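GNA33 (Neisseria gonorrhoeae FA 1090, PDB 2G5D) probably cleaves the beta-1,4-glycosidic bond between N-acetylmuramic acid and N-acetylglucosamine in peptidoglycan, as a lytic transglycosylase that leaves a 1,6-anhydro end. Local coordinates at residues P28-A31 with G32-V35; G200-G204 with S205-P209; A231-P234 with V235-F238. All coordinates share one frame; numbering follows the deposited sequence.

Overall arrangement
Along the chain the three contacts come in series, each a local one within a continuous run of residues. Interaction 1 (28-35) leads into strand 34-37, which pairs with strand 40-44, itself paired with 103-110. Interactions 2 and 3 both fall in the MltA-specific insert: 200-209 forms a hairpin in a five-stranded mixed sheet, and 231-238 carries the chain from the end of strand 227-231 through a short loop into helix 234-243. Their centres are 30 Å apart, with about 18 Å between nearest atoms. Interaction 1 lies on the opposite side of the chain's centre, its centre 55 Å from that of interaction 2 and 50 Å from that of interaction 3. The contacts therefore shape separate parts of an elongated molecule.

Interaction 1: P28-A31 with G32-V35; sequences PDPA and GTTV
Pro30 and Thr33 face each other across a type II beta turn, closed by a backbone hydrogen bond of 3.1 Å from Thr33 N to Pro30 O. Its N-H...O angle of 143° makes the bond somewhat bent. Ala31 and Gly32 occupy the two central corners, and the positive phi of Gly32 is the conformation expected at the third position of this turn type. A beta carbon there would be pressed against the carbonyl oxygen of Ala31, a clash that glycine avoids.

The side chain of Thr33 turns back into the bend and adds a second bond, from OG1 to Pro30 O at 2.7 Å. A chi1 of -63° sets OG1 beside the threonine's own backbone nitrogen, which points hydroxyl and amide at one acceptor. Both donors are tilted by roughly 20° from the carbonyl plane of Pro30, and this double grip restrains the hydroxyl as well as the closing peptide.

The turn belongs to the N-terminal approach to strand 34-37, which pairs antiparallel with strand 40-44; the backbones of Gly32 and Thr33 already bond to Val44. It lies at the protein surface, with Trp106 of strand 103-110 touching the side chains of Asp29 and Thr33.

On the proline side, CD of Pro30 packs against the same hydroxyl, 3.3 Å from Thr33 OG1, with CG a little farther off. The proline nitrogen, with no hydrogen, makes no hydrogen bond to OG1; the ring carbons simply pack there. CG2 of Thr33 rests against Asp29 CB at 3.9 Å, a carbon that OG1 also approaches. Beyond that methylene, the carboxylate of Asp29 makes a long, weak ion pair through OD1 with Lys417.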
ATOM      1  N   PRO A  28      10.321  27.784  12.425  1.00 35.84           N
ATOM      2  CA  PRO A  28      11.107  26.762  11.717  1.00 35.63           C
ATOM      3  C   PRO A  28      12.545  26.648  12.229  1.00 35.74           C
ATOM      4  O   PRO A  28      13.160  27.652  12.606  1.00 35.49           O
ATOM      5  CB  PRO A  28      11.114  27.244  10.258  1.00 35.92           C
ATOM      6  CG  PRO A  28      10.472  28.577  10.236  1.00 36.61           C
ATOM      7  CD  PRO A  28      10.107  28.999  11.615  1.00 35.67           C
ATOM      8  N   ASP A  29      13.054  25.420  12.272  1.00 35.76           N
ATOM      9  CA  ASP A  29      14.478  25.181  12.449  1.00 35.65           C
ATOM     10  C   ASP A  29      15.172  25.849  11.265  1.00 35.21           C
ATOM     11  O   ASP A  29      14.661  25.793  10.136  1.00 34.40           O
ATOM     12  CB  ASP A  29      14.753  23.677  12.516  1.00 35.78           C
ATOM     13  CG  ASP A  29      14.161  23.043  13.765  1.00 35.82           C
ATOM     14  OD1 ASP A  29      14.545  23.452  14.865  1.00 39.21           O
ATOM     15  OD2 ASP A  29      13.306  22.151  13.667  1.00 34.76           O
ATOM     16  N   PRO A  30      16.296  26.549  11.527  1.00 34.75           N
ATOM     17  CA  PRO A  30      16.901  27.315  10.433  1.00 34.28           C
ATOM     18  C   PRO A  30      17.655  26.452   9.400  1.00 33.86           C
ATOM     19  O   PRO A  30      17.957  25.283   9.660  1.00 33.54           O
ATOM     20  CB  PRO A  30      17.820  28.291  11.156  1.00 34.34           C
ATOM     21  CG  PRO A  30      18.133  27.645  12.471  1.00 34.31           C
ATOM     22  CD  PRO A  30      17.017  26.715  12.805  1.00 34.48           C
ATOM     23  N   ALA A  31      17.909  27.031   8.225  1.00 33.35           N
ATOM     24  CA  ALA A  31      18.573  26.341   7.116  1.00 32.61           C
ATOM     25  C   ALA A  31      19.897  25.716   7.570  1.00 32.43           C
ATOM     26  O   ALA A  31      20.644  26.312   8.356  1.00 31.56           O
ATOM     27  CB  ALA A  31      18.773  27.286   5.943  1.00 32.19           C
ATOM     28  N   GLY A  32      20.135  24.477   7.150  1.00 32.47           N
ATOM     29  CA  GLY A  32      21.334  23.762   7.572  1.00 33.08           C
ATOM     30  C   GLY A  32      21.177  22.936   8.842  1.00 33.47           C
ATOM     31  O   GLY A  32      22.112  22.258   9.239  1.00 32.82           O
ATOM     32  N   THR A  33      20.010  22.991   9.486  1.00 33.54           N
ATOM     33  CA  THR A  33      19.770  22.208  10.723  1.00 33.65           C
ATOM     34  C   THR A  33      19.745  20.717  10.401  1.00 33.86           C
ATOM     35  O   THR A  33      19.177  20.306   9.398  1.00 33.46           O
ATOM     36  CB  THR A  33      18.453  22.630  11.459  1.00 33.64           C
ATOM     37  OG1 THR A  33      18.565  23.990  11.892  1.00 33.06           O
ATOM     38  CG2 THR A  33      18.178  21.761  12.693  1.00 32.56           C
ATOM     39  N   THR A  34      20.388  19.913  11.245  1.00 33.70           N
ATOM     40  CA  THR A  34      20.505  18.490  10.976  1.00 33.86           C
ATOM     41  C   THR A  34      19.955  17.643  12.126  1.00 34.62           C
ATOM     42  O   THR A  34      19.986  18.055  13.289  1.00 35.03           O
ATOM     43  CB  THR A  34      21.970  18.078  10.654  1.00 33.54           C
ATOM     44  OG1 THR A  34      22.849  18.741  11.555  1.00 33.32           O
ATOM     45  CG2 THR A  34      22.370  18.480   9.247  1.00 33.57           C
ATOM     46  N   VAL A  35      19.427  16.473  11.772  1.00 34.94           N
ATOM     47  CA  VAL A  35      19.013  15.427  12.711  1.00 35.23           C
ATOM     48  C   VAL A  35      19.566  14.151  12.095  1.00 35.11           C
ATOM     49  O   VAL A  35      19.597  14.010  10.873  1.00 36.25           O
ATOM     50  CB  VAL A  35      17.441  15.319  12.831  1.00 35.67           C
ATOM     51  CG1 VAL A  35      17.025  14.010  13.476  1.00 36.14           C
ATOM     52  CG2 VAL A  35      16.868  16.469  13.634  1.00 35.92           C
TER

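Interaction 2: G200-G204 with S205-P209; sequences GRFEG and SRFLP
Residues 200-203 and 206-209 run antiparallel, their N-to-C directions 143° apart, in the beta hairpin of strands 197-203 and 206-209, where Arg201 and Leu208 form a hydrogen-bonded pair. Gly204 and Ser205 make the bend, and the hairpin forms part of a five-stranded sheet in the MltA-specific insert. Between the paired residues, Leu208 N reaches Arg201 O at 3.2 Å in a nearly straight bond, and Arg201 N donates in return to Leu208 O.

Phe202 and Phe207 come together on one face of the sheet. Phe207 directs its edge at the face of Phe202 in an offset edge-to-face pair, with centroids 5.3 Å apart and planes at 65°. Their nearest ring atoms, Phe202 CE2 and Phe207 CD2, are separated by 3.5 Å. Ile148 of the adjacent strand 148-151 and Ile165 of strand 163-165 touch both rings.

The other face carries Arg201, Glu203 and Leu208. A salt bridge of 2.7 Å joins Arg201 NH1 to Glu203 OE1, lying in the guanidinium plane and using the anti side of the carboxylate oxygen. Glu203 bends at chi2 (79°), which brings its carboxylate back toward the arginine. Leu208 CD1 lies over one face of the guanidinium and packs 3.6 Å from Glu203 CB. At the guanidinium edge, a water accepts from Arg201 NE at 2.6 Å and donates to Pro209 O at 2.8 Å.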
ATOM      1  N   GLY A 200      -6.007 -18.513  12.294  1.00 31.40           N
ATOM      2  CA  GLY A 200      -6.407 -19.917  12.282  1.00 31.89           C
ATOM      3  C   GLY A 200      -7.887 -20.171  12.490  1.00 32.50           C
ATOM      4  O   GLY A 200      -8.711 -19.257  12.382  1.00 32.58           O
ATOM      5  N   ARG A 201      -8.214 -21.429  12.777  1.00 32.89           N
ATOM      6  CA  ARG A 201      -9.593 -21.876  12.982  1.00 33.78           C
ATOM      7  C   ARG A 201      -9.634 -23.047  13.962  1.00 33.86           C
ATOM      8  O   ARG A 201      -8.701 -23.851  14.011  1.00 33.68           O
ATOM      9  CB  ARG A 201     -10.233 -22.291  11.651  1.00 33.91           C
ATOM     10  CG  ARG A 201      -9.416 -23.306  10.854  1.00 34.70           C
ATOM     11  CD  ARG A 201     -10.172 -23.868   9.668  1.00 34.75           C
ATOM     12  NE  ARG A 201      -9.585 -25.138   9.250  1.00 36.51           N
ATOM     13  CZ  ARG A 201     -10.050 -26.334   9.593  1.00 36.89           C
ATOM     14  NH1 ARG A 201     -11.136 -26.448  10.345  1.00 37.32           N
ATOM     15  NH2 ARG A 201      -9.429 -27.425   9.175  1.00 38.11           N
ATOM     16  N   PHE A 202     -10.720 -23.136  14.730  1.00 34.32           N
ATOM     17  CA  PHE A 202     -10.938 -24.253  15.655  1.00 34.75           C
ATOM     18  C   PHE A 202     -11.329 -25.511  14.879  1.00 35.14           C
ATOM     19  O   PHE A 202     -12.131 -25.452  13.944  1.00 35.23           O
ATOM     20  CB  PHE A 202     -12.030 -23.928  16.682  1.00 34.65           C
ATOM     21  CG  PHE A 202     -11.802 -22.645  17.449  1.00 35.18           C
ATOM     22  CD1 PHE A 202     -12.690 -21.577  17.322  1.00 35.29           C
ATOM     23  CD2 PHE A 202     -10.710 -22.507  18.305  1.00 35.15           C
ATOM     24  CE1 PHE A 202     -12.491 -20.385  18.035  1.00 35.31           C
ATOM     25  CE2 PHE A 202     -10.505 -21.328  19.021  1.00 35.22           C
ATOM     26  CZ  PHE A 202     -11.394 -20.261  18.881  1.00 34.97           C
ATOM     27  N   GLU A 203     -10.750 -26.642  15.272  1.00 35.56           N
ATOM     28  CA  GLU A 203     -11.035 -27.939  14.655  1.00 35.98           C
ATOM     29  C   GLU A 203     -10.636 -29.025  15.642  1.00 36.01           C
ATOM     30  O   GLU A 203      -9.446 -29.222  15.911  1.00 36.14           O
ATOM     31  CB  GLU A 203     -10.278 -28.094  13.325  1.00 36.19           C
ATOM     32  CG  GLU A 203     -10.395 -29.469  12.655  1.00 37.21           C
ATOM     33  CD  GLU A 203     -11.703 -29.671  11.901  1.00 39.09           C
ATOM     34  OE1 GLU A 203     -12.207 -28.712  11.271  1.00 40.56           O
ATOM     35  OE2 GLU A 203     -12.220 -30.807  11.920  1.00 40.51           O
ATOM     36  N   GLY A 204     -11.640 -29.722  16.177  1.00 35.86           N
ATOM     37  CA  GLY A 204     -11.437 -30.689  17.251  1.00 35.61           C
ATOM     38  C   GLY A 204     -11.229 -29.928  18.543  1.00 35.51           C
ATOM     39  O   GLY A 204     -12.074 -29.122  18.936  1.00 35.64           O
ATOM     40  N   SER A 205     -10.104 -30.186  19.206  1.00 35.33           N
ATOM     41  CA  SER A 205      -9.658 -29.350  20.319  1.00 35.03           C
ATOM     42  C   SER A 205      -8.332 -28.692  19.937  1.00 34.77           C
ATOM     43  O   SER A 205      -7.425 -28.552  20.760  1.00 34.66           O
ATOM     44  CB  SER A 205      -9.534 -30.161  21.616  1.00 34.98           C
ATOM     45  OG  SER A 205      -8.343 -30.928  21.637  1.00 34.92           O
ATOM     46  N   ARG A 206      -8.233 -28.291  18.674  1.00 34.74           N
ATOM     47  CA  ARG A 206      -7.024 -27.668  18.151  1.00 34.56           C
ATOM     48  C   ARG A 206      -7.290 -26.308  17.516  1.00 34.46           C
ATOM     49  O   ARG A 206      -8.413 -26.009  17.103  1.00 34.41           O
ATOM     50  CB  ARG A 206      -6.356 -28.580  17.121  1.00 34.66           C
ATOM     51  CG  ARG A 206      -5.755 -29.869  17.673  1.00 34.98           C
ATOM     52  CD  ARG A 206      -4.991 -30.564  16.562  1.00 35.70           C
ATOM     53  NE  ARG A 206      -4.119 -31.628  17.048  1.00 36.82           N
ATOM     54  CZ  ARG A 206      -3.021 -32.037  16.418  1.00 36.94           C
ATOM     55  NH1 ARG A 206      -2.644 -31.451  15.284  1.00 36.53           N
ATOM     56  NH2 ARG A 206      -2.291 -33.023  16.930  1.00 36.53           N
ATOM     57  N   PHE A 207      -6.238 -25.494  17.454  1.00 34.24           N
ATOM     58  CA  PHE A 207      -6.215 -24.259  16.677  1.00 34.07           C
ATOM     59  C   PHE A 207      -5.131 -24.436  15.613  1.00 33.78           C
ATOM     60  O   PHE A 207      -3.939 -24.496  15.929  1.00 33.87           O
ATOM     61  CB  PHE A 207      -5.911 -23.064  17.587  1.00 34.09           C
ATOM     62  CG  PHE A 207      -6.302 -21.731  17.001  1.00 34.29           C
ATOM     63  CD1 PHE A 207      -5.343 -20.903  16.410  1.00 34.22           C
ATOM     64  CD2 PHE A 207      -7.624 -21.295  17.051  1.00 33.89           C
ATOM     65  CE1 PHE A 207      -5.692 -19.672  15.876  1.00 32.80           C
ATOM     66  CE2 PHE A 207      -7.985 -20.059  16.516  1.00 33.69           C
ATOM     67  CZ  PHE A 207      -7.014 -19.248  15.926  1.00 33.48           C
ATOM     68  N   LEU A 208      -5.564 -24.558  14.362  1.00 33.42           N
ATOM     69  CA  LEU A 208      -4.682 -24.883  13.241  1.00 33.05           C
ATOM     70  C   LEU A 208      -4.530 -23.684  12.314  1.00 32.72           C
ATOM     71  O   LEU A 208      -5.468 -22.890  12.194  1.00 32.74           O
ATOM     72  CB  LEU A 208      -5.267 -26.042  12.428  1.00 33.17           C
ATOM     73  CG  LEU A 208      -5.965 -27.202  13.139  1.00 33.21           C
ATOM     74  CD1 LEU A 208      -6.908 -27.893  12.173  1.00 33.30           C
ATOM     75  CD2 LEU A 208      -4.945 -28.173  13.716  1.00 33.50           C
ATOM     76  N   PRO A 209      -3.360 -23.555  11.643  1.00 32.27           N
ATOM     77  CA  PRO A 209      -3.181 -22.525  10.611  1.00 31.90           C
ATOM     78  C   PRO A 209      -4.383 -22.472   9.669  1.00 31.47           C
ATOM     79  O   PRO A 209      -4.969 -23.515   9.373  1.00 31.22           O
ATOM     80  CB  PRO A 209      -1.935 -23.003   9.860  1.00 31.95           C
ATOM     81  CG  PRO A 209      -1.139 -23.703  10.899  1.00 32.13           C
ATOM     82  CD  PRO A 209      -2.132 -24.354  11.833  1.00 32.41           C
TER
HETATM   83  O   HOH W   1      -7.250 -24.673   8.286  1.00 37.56           O

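Interaction 3: A231-P234 with V235-F238; sequences AEDP and VELF
Asp233 receives the backbone N-H of Glu236 on its carboxylate, in a bond of 2.7 Å between Glu236 N and Asp233 OD2. The bond is nearly straight, at 167°, and uses the anti lone pair of OD2. The torsion that sets this up places CG of Asp233 opposite its own backbone nitrogen (chi1 -175°), bringing OD2 to the N-H of Glu236. OD2 also comes within 3.1 Å of Val235 N. The positive end of the helix dipole probably stabilises the negative charge of this aspartate, and OD1 forms a salt bridge with Arg296.

The backbone continues the pattern. Leu237 N donates to Asp233 O at 3.1 Å, and Phe238 N donates to Pro234 O at 2.9 Å. Pro234, with no N-H to contribute, fits readily in the first turn, where its nitrogen needs no acceptor.

Glu236 runs alongside the capping residue. Its chain is extended beyond CG, which lies 3.5 Å from Asp233 OD2, while its OE1 is 4.3 Å from that oxygen. The proximity of these two like charges is probably eased by Lys292 of helix 288-297, which forms a salt bridge with Glu236 OE1.

Apolar side chains pack around the cap. The methyl group of Ala231 meets the branch point of Leu237, CB to CG, at 3.7 Å, and Ile140 of strand 138-141 touches both residues. Val235 is turned to helix 288-297, where it packs against Ile291 and Met295. Asp233 is thus the N-cap of helix 234-243, and its carboxylate bond to the N-H three residues on is the classic aspartate capping bond, here at a strand-to-helix junction following strand 227-231.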
ATOM      1  N   ALA A 231     -14.756 -12.454 -10.250  1.00 28.43           N
ATOM      2  CA  ALA A 231     -13.837 -11.981 -11.285  1.00 27.80           C
ATOM      3  C   ALA A 231     -13.924 -12.854 -12.541  1.00 27.40           C
ATOM      4  O   ALA A 231     -14.185 -14.057 -12.457  1.00 26.71           O
ATOM      5  CB  ALA A 231     -12.414 -11.974 -10.750  1.00 27.47           C
ATOM      6  N   GLU A 232     -13.678 -12.263 -13.705  1.00 27.52           N
ATOM      7  CA  GLU A 232     -13.672 -13.033 -14.950  1.00 27.31           C
ATOM      8  C   GLU A 232     -12.415 -13.899 -15.068  1.00 27.53           C
ATOM      9  O   GLU A 232     -12.491 -15.071 -15.477  1.00 27.40           O
ATOM     10  CB  GLU A 232     -13.804 -12.117 -16.177  1.00 27.51           C
ATOM     11  CG  GLU A 232     -15.221 -11.610 -16.409  1.00 26.61           C
ATOM     12  CD  GLU A 232     -15.380 -10.845 -17.697  1.00 27.25           C
ATOM     13  OE1 GLU A 232     -16.328 -10.022 -17.785  1.00 25.89           O
ATOM     14  OE2 GLU A 232     -14.565 -11.057 -18.620  1.00 27.04           O
ATOM     15  N   ASP A 233     -11.279 -13.308 -14.694  1.00 27.20           N
ATOM     16  CA  ASP A 233      -9.962 -13.902 -14.873  1.00 27.44           C
ATOM     17  C   ASP A 233      -9.284 -14.149 -13.518  1.00 27.44           C
ATOM     18  O   ASP A 233      -9.174 -13.218 -12.725  1.00 26.99           O
ATOM     19  CB  ASP A 233      -9.094 -12.972 -15.731  1.00 27.44           C
ATOM     20  CG  ASP A 233      -7.749 -13.573 -16.069  1.00 29.12           C
ATOM     21  OD1 ASP A 233      -7.672 -14.334 -17.051  1.00 29.92           O
ATOM     22  OD2 ASP A 233      -6.758 -13.289 -15.360  1.00 32.44           O
ATOM     23  N   PRO A 234      -8.805 -15.397 -13.263  1.00 27.55           N
ATOM     24  CA  PRO A 234      -8.164 -15.797 -11.985  1.00 26.71           C
ATOM     25  C   PRO A 234      -6.752 -15.233 -11.781  1.00 26.89           C
ATOM     26  O   PRO A 234      -6.302 -15.108 -10.640  1.00 25.83           O
ATOM     27  CB  PRO A 234      -8.052 -17.321 -12.119  1.00 27.03           C
ATOM     28  CG  PRO A 234      -7.893 -17.538 -13.584  1.00 26.60           C
ATOM     29  CD  PRO A 234      -8.824 -16.526 -14.221  1.00 27.20           C
ATOM     30  N   VAL A 235      -6.044 -14.959 -12.871  1.00 27.02           N
ATOM     31  CA  VAL A 235      -4.715 -14.337 -12.790  1.00 27.22           C
ATOM     32  C   VAL A 235      -4.853 -12.851 -12.452  1.00 27.57           C
ATOM     33  O   VAL A 235      -4.130 -12.339 -11.581  1.00 27.56           O
ATOM     34  CB  VAL A 235      -3.862 -14.553 -14.081  1.00 27.33           C
ATOM     35  CG1 VAL A 235      -2.532 -13.779 -14.007  1.00 25.75           C
ATOM     36  CG2 VAL A 235      -3.599 -16.026 -14.299  1.00 26.17           C
ATOM     37  N   GLU A 236      -5.793 -12.171 -13.109  1.00 27.37           N
ATOM     38  CA  GLU A 236      -6.129 -10.799 -12.721  1.00 27.96           C
ATOM     39  C   GLU A 236      -6.576 -10.725 -11.268  1.00 27.98           C
ATOM     40  O   GLU A 236      -6.236  -9.760 -10.572  1.00 28.43           O
ATOM     41  CB  GLU A 236      -7.173 -10.148 -13.640  1.00 27.83           C
ATOM     42  CG  GLU A 236      -6.687  -9.854 -15.045  1.00 27.87           C
ATOM     43  CD  GLU A 236      -7.677  -9.029 -15.850  1.00 28.50           C
ATOM     44  OE1 GLU A 236      -8.132  -9.507 -16.886  1.00 30.33           O
ATOM     45  OE2 GLU A 236      -8.010  -7.893 -15.455  1.00 32.42           O
ATOM     46  N   LEU A 237      -7.315 -11.732 -10.792  1.00 27.83           N
ATOM     47  CA  LEU A 237      -7.705 -11.753  -9.372  1.00 27.71           C
ATOM     48  C   LEU A 237      -6.498 -11.971  -8.491  1.00 27.97           C
ATOM     49  O   LEU A 237      -6.405 -11.407  -7.394  1.00 27.32           O
ATOM     50  CB  LEU A 237      -8.706 -12.857  -9.064  1.00 27.75           C
ATOM     51  CG  LEU A 237      -9.866 -12.606  -8.096  1.00 28.58           C
ATOM     52  CD1 LEU A 237     -10.280 -13.920  -7.384  1.00 29.45           C
ATOM     53  CD2 LEU A 237      -9.672 -11.420  -7.100  1.00 27.79           C
ATOM     54  N   PHE A 238      -5.579 -12.810  -8.971  1.00 28.22           N
ATOM     55  CA  PHE A 238      -4.398 -13.153  -8.218  1.00 28.51           C
ATOM     56  C   PHE A 238      -3.620 -11.875  -7.948  1.00 29.30           C
ATOM     57  O   PHE A 238      -3.209 -11.621  -6.817  1.00 29.68           O
ATOM     58  CB  PHE A 238      -3.545 -14.186  -8.971  1.00 28.33           C
ATOM     59  CG  PHE A 238      -2.306 -14.600  -8.222  1.00 27.62           C
ATOM     60  CD1 PHE A 238      -2.318 -15.728  -7.411  1.00 28.65           C
ATOM     61  CD2 PHE A 238      -1.143 -13.857  -8.316  1.00 29.45           C
ATOM     62  CE1 PHE A 238      -1.184 -16.115  -6.707  1.00 28.83           C
ATOM     63  CE2 PHE A 238      -0.005 -14.227  -7.609  1.00 29.73           C
ATOM     64  CZ  PHE A 238      -0.027 -15.359  -6.806  1.00 28.91           C
TER